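Local structure of glycoside hydrolase family 81 (6FOP) at residues 377-382 / 421-426. The protein probably hydrolyses beta-1,3-glucans such as laminarin, as a family 81 glycoside hydrolase of the Clostridium thermocellum cellulosome. Residues are numbered along the deposited sequence; the frame is centred on the assembly and turned at random.
Sequences EDWFTA and GYFLHA. With CA (calcium ion), chain C; CA (calcium ion), chain D.
Trp379, in the last turn of helix 362-379, meets Phe423 of helix 416-433 in a T-shaped aromatic pair, and the residues around Trp379 tie that helix end to two calcium ions. Glu377 comes first: its carbonyl O accepts a hydrogen bond of 2.8 Å from Thr381 OG1, while Glu377 OE2 is hydrogen-bonded to Trp437 NE1. Asp378 suits a calcium site because its short carboxylate carries negative charge on two hard oxygens. With CG anti to the backbone N (chi1 -173°), that carboxylate faces the ions: OD1 bridges the calcium of chain C and that of chain D, and Asp378 OD2 lies 2.6 Å from the chain D calcium, where four waters also bind. The main-chain Asp378 O is an additional ligand, 2.4 Å from the chain C calcium. Trp379 is buried and points its CB toward 421-426. Phe423 drives its ring edge against one indole face, CE2 lying 3.6 Å from Trp379 CG and CZ 4.0 Å from Trp379 CE2. The planes stand at 86°. A broad indole gives this edge a wide electron-rich surface, and a long, flat phenylalanine spans the 9.5 Å between Trp379 CA and Phe423 CA, the nearest CA pair of the two segments. Phe380, where the helical backbone ends, packs on Val447 of helix 440-455. Thr381 serves twice, its hydroxyl gripping the preceding turn and its carbonyl O binding the chain C calcium, whose shell Glu386 and Lys389 help to complete. The chemistry is thus divided: calcium coordination by carboxylate and main-chain carbonyls holds the helix end, while dispersion and weak CH-pi attraction, without any hydrogen bond, join it to helix 416-433.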
ATOM      1  N   GLU A 377      -8.799  16.479  20.310  1.00 15.03           N
ATOM      2  CA  GLU A 377      -9.455  16.067  21.551  1.00 15.99           C
ATOM      3  C   GLU A 377     -10.967  15.889  21.303  1.00 15.30           C
ATOM      4  O   GLU A 377     -11.566  14.950  21.799  1.00 18.26           O
ATOM      5  CB  GLU A 377      -9.178  17.073  22.667  1.00 16.59           C
ATOM      6  CG  GLU A 377      -7.704  17.133  23.069  1.00 18.19           C
ATOM      7  CD  GLU A 377      -7.352  18.277  23.995  1.00 19.86           C
ATOM      8  OE1 GLU A 377      -8.260  18.850  24.625  1.00 27.79           O
ATOM      9  OE2 GLU A 377      -6.141  18.573  24.113  1.00 20.57           O
ATOM     10  N   ASP A 378     -11.557  16.744  20.470  1.00 16.08           N
ATOM     11  CA  ASP A 378     -12.981  16.617  20.096  1.00 15.51           C
ATOM     12  C   ASP A 378     -13.184  15.314  19.276  1.00 16.49           C
ATOM     13  O   ASP A 378     -13.998  14.453  19.638  1.00 16.35           O
ATOM     14  CB  ASP A 378     -13.466  17.882  19.344  1.00 16.28           C
ATOM     15  CG  ASP A 378     -14.960  17.893  19.081  1.00 17.61           C
ATOM     16  OD1 ASP A 378     -15.666  16.847  19.210  1.00 18.09           O
ATOM     17  OD2 ASP A 378     -15.474  18.995  18.758  1.00 21.70           O
ATOM     18  N   TRP A 379     -12.425  15.160  18.202  1.00 14.66           N
ATOM     19  CA  TRP A 379     -12.563  13.952  17.389  1.00 15.54           C
ATOM     20  C   TRP A 379     -12.370  12.698  18.209  1.00 15.68           C
ATOM     21  O   TRP A 379     -13.026  11.690  17.934  1.00 15.52           O
ATOM     22  CB  TRP A 379     -11.616  13.976  16.183  1.00 15.67           C
ATOM     23  CG  TRP A 379     -12.123  14.779  15.004  1.00 15.50           C
ATOM     24  CD1 TRP A 379     -11.839  16.088  14.694  1.00 15.28           C
ATOM     25  CD2 TRP A 379     -12.997  14.322  13.976  1.00 15.36           C
ATOM     26  NE1 TRP A 379     -12.476  16.448  13.553  1.00 16.56           N
ATOM     27  CE2 TRP A 379     -13.181  15.374  13.076  1.00 15.77           C
ATOM     28  CE3 TRP A 379     -13.623  13.098  13.716  1.00 15.64           C
ATOM     29  CZ2 TRP A 379     -14.004  15.251  11.948  1.00 17.14           C
ATOM     30  CZ3 TRP A 379     -14.420  12.980  12.619  1.00 16.85           C
ATOM     31  CH2 TRP A 379     -14.593  14.032  11.731  1.00 17.04           C
ATOM     32  N   PHE A 380     -11.436  12.730  19.173  1.00 15.33           N
ATOM     33  CA  PHE A 380     -11.084  11.572  19.979  1.00 15.25           C
ATOM     34  C   PHE A 380     -11.976  11.354  21.193  1.00 16.19           C
ATOM     35  O   PHE A 380     -11.652  10.518  22.041  1.00 18.92           O
ATOM     36  CB  PHE A 380      -9.592  11.619  20.407  1.00 15.33           C
ATOM     37  CG  PHE A 380      -8.596  11.532  19.287  1.00 15.55           C
ATOM     38  CD1 PHE A 380      -8.912  10.972  18.045  1.00 17.19           C
ATOM     39  CD2 PHE A 380      -7.298  11.981  19.491  1.00 16.78           C
ATOM     40  CE1 PHE A 380      -7.959  10.878  17.042  1.00 17.48           C
ATOM     41  CE2 PHE A 380      -6.353  11.882  18.502  1.00 16.01           C
ATOM     42  CZ  PHE A 380      -6.684  11.331  17.268  1.00 17.20           C
ATOM     43  N   THR A 381     -13.103  12.081  21.247  1.00 16.53           N
ATOM     44  CA  THR A 381     -14.123  11.908  22.275  1.00 18.44           C
ATOM     45  C   THR A 381     -15.496  11.776  21.599  1.00 18.77           C
ATOM     46  O   THR A 381     -15.880  12.613  20.796  1.00 18.86           O
ATOM     47  CB  THR A 381     -14.149  13.137  23.206  1.00 20.61           C
ATOM     48  OG1 THR A 381     -12.834  13.353  23.742  1.00 23.53           O
ATOM     49  CG2 THR A 381     -15.123  12.925  24.339  1.00 24.04           C
ATOM     50  N   ALA A 382     -16.213  10.703  21.905  1.00 19.46           N
ATOM     51  CA  ALA A 382     -17.562  10.482  21.390  1.00 19.85           C
ATOM     52  C   ALA A 382     -18.548  10.781  22.504  1.00 22.65           C
ATOM     53  O   ALA A 382     -18.741   9.976  23.416  1.00 26.68           O
ATOM     54  CB  ALA A 382     -17.715   9.027  20.899  1.00 21.11           C
ATOM     55  N   GLY A 421      -4.158   9.355   8.100  1.00 13.68           N
ATOM     56  CA  GLY A 421      -2.765   9.767   8.048  1.00 13.16           C
ATOM     57  C   GLY A 421      -2.579  11.230   8.452  1.00 13.38           C
ATOM     58  O   GLY A 421      -1.614  11.563   9.129  1.00 13.25           O
ATOM     59  N   TYR A 422      -3.512  12.088   8.028  1.00 12.54           N
ATOM     60  CA  TYR A 422      -3.455  13.495   8.404  1.00 12.04           C
ATOM     61  C   TYR A 422      -3.659  13.696   9.908  1.00 12.24           C
ATOM     62  O   TYR A 422      -2.983  14.530  10.529  1.00 13.28           O
ATOM     63  CB  TYR A 422      -4.497  14.292   7.634  1.00 12.23           C
ATOM     64  CG  TYR A 422      -4.223  14.442   6.159  1.00 12.91           C
ATOM     65  CD1 TYR A 422      -3.192  15.248   5.691  1.00 13.30           C
ATOM     66  CD2 TYR A 422      -5.026  13.810   5.195  1.00 12.25           C
ATOM     67  CE1 TYR A 422      -2.965  15.409   4.338  1.00 13.46           C
ATOM     68  CE2 TYR A 422      -4.794  13.976   3.826  1.00 13.48           C
ATOM     69  CZ  TYR A 422      -3.750  14.766   3.394  1.00 12.68           C
ATOM     70  OH  TYR A 422      -3.496  14.941   2.054  1.00 13.54           O
ATOM     71  N   PHE A 423      -4.602  12.960  10.498  1.00 12.63           N
ATOM     72  CA  PHE A 423      -4.839  13.026  11.949  1.00 12.37           C
ATOM     73  C   PHE A 423      -3.591  12.560  12.706  1.00 12.91           C
ATOM     74  O   PHE A 423      -3.183  13.168  13.707  1.00 13.48           O
ATOM     75  CB  PHE A 423      -6.041  12.147  12.378  1.00 13.50           C
ATOM     76  CG  PHE A 423      -7.394  12.711  12.050  1.00 13.96           C
ATOM     77  CD1 PHE A 423      -7.845  12.812  10.735  1.00 13.89           C
ATOM     78  CD2 PHE A 423      -8.247  13.120  13.060  1.00 16.41           C
ATOM     79  CE1 PHE A 423      -9.093  13.338  10.440  1.00 15.26           C
ATOM     80  CE2 PHE A 423      -9.502  13.635  12.779  1.00 16.71           C
ATOM     81  CZ  PHE A 423      -9.923  13.772  11.455  1.00 16.13           C
ATOM     82  N   LEU A 424      -2.971  11.487  12.212  1.00 12.90           N
ATOM     83  CA  LEU A 424      -1.777  10.950  12.821  1.00 13.45           C
ATOM     84  C   LEU A 424      -0.602  11.906  12.714  1.00 13.27           C
ATOM     85  O   LEU A 424       0.202  12.010  13.637  1.00 13.50           O
ATOM     86  CB  LEU A 424      -1.433   9.589  12.204  1.00 13.98           C
ATOM     87  CG  LEU A 424      -2.459   8.481  12.465  1.00 14.48           C
ATOM     88  CD1 LEU A 424      -2.053   7.244  11.665  1.00 15.57           C
ATOM     89  CD2 LEU A 424      -2.607   8.184  13.943  1.00 15.54           C
ATOM     90  N   HIS A 425      -0.504  12.612  11.590  1.00 12.78           N
ATOM     91  CA  HIS A 425       0.557  13.595  11.418  1.00 12.60           C
ATOM     92  C   HIS A 425       0.438  14.699  12.503  1.00 11.99           C
ATOM     93  O   HIS A 425       1.410  15.026  13.188  1.00 13.15           O
ATOM     94  CB  HIS A 425       0.609  14.164  10.016  1.00 12.76           C
ATOM     95  CG  HIS A 425       1.809  15.015   9.778  1.00 12.83           C
ATOM     96  ND1 HIS A 425       1.917  15.844   8.693  1.00 12.63           N
ATOM     97  CD2 HIS A 425       2.973  15.150  10.469  1.00 13.52           C
ATOM     98  CE1 HIS A 425       3.086  16.462   8.730  1.00 14.06           C
ATOM     99  NE2 HIS A 425       3.735  16.078   9.805  1.00 13.41           N
ATOM    100  N   ALA A 426      -0.773  15.220  12.660  1.00 11.83           N
ATOM    101  CA  ALA A 426      -1.002  16.254  13.660  1.00 12.71           C
ATOM    102  C   ALA A 426      -0.704  15.728  15.047  1.00 12.19           C
ATOM    103  O   ALA A 426      -0.078  16.417  15.856  1.00 13.63           O
ATOM    104  CB  ALA A 426      -2.413  16.782  13.567  1.00 13.05           C
TER
HETATM  105 CA    CA C 802     -16.340  14.668  19.755  1.00 17.42          CA
HETATM  106 CA    CA D 803     -17.846  18.199  19.387  0.66 22.47          CA
HETATM  107  O   HOH W   1     -18.188  20.477  19.243  1.00 34.02           O
HETATM  108  O   HOH W   2     -18.750  18.001  17.391  1.00 28.20           O
HETATM  109  O   HOH W   3     -17.200  18.379  21.660  1.00 34.84           O
HETATM  110  O   HOH W   4     -19.962  18.474  20.512  1.00 37.00           O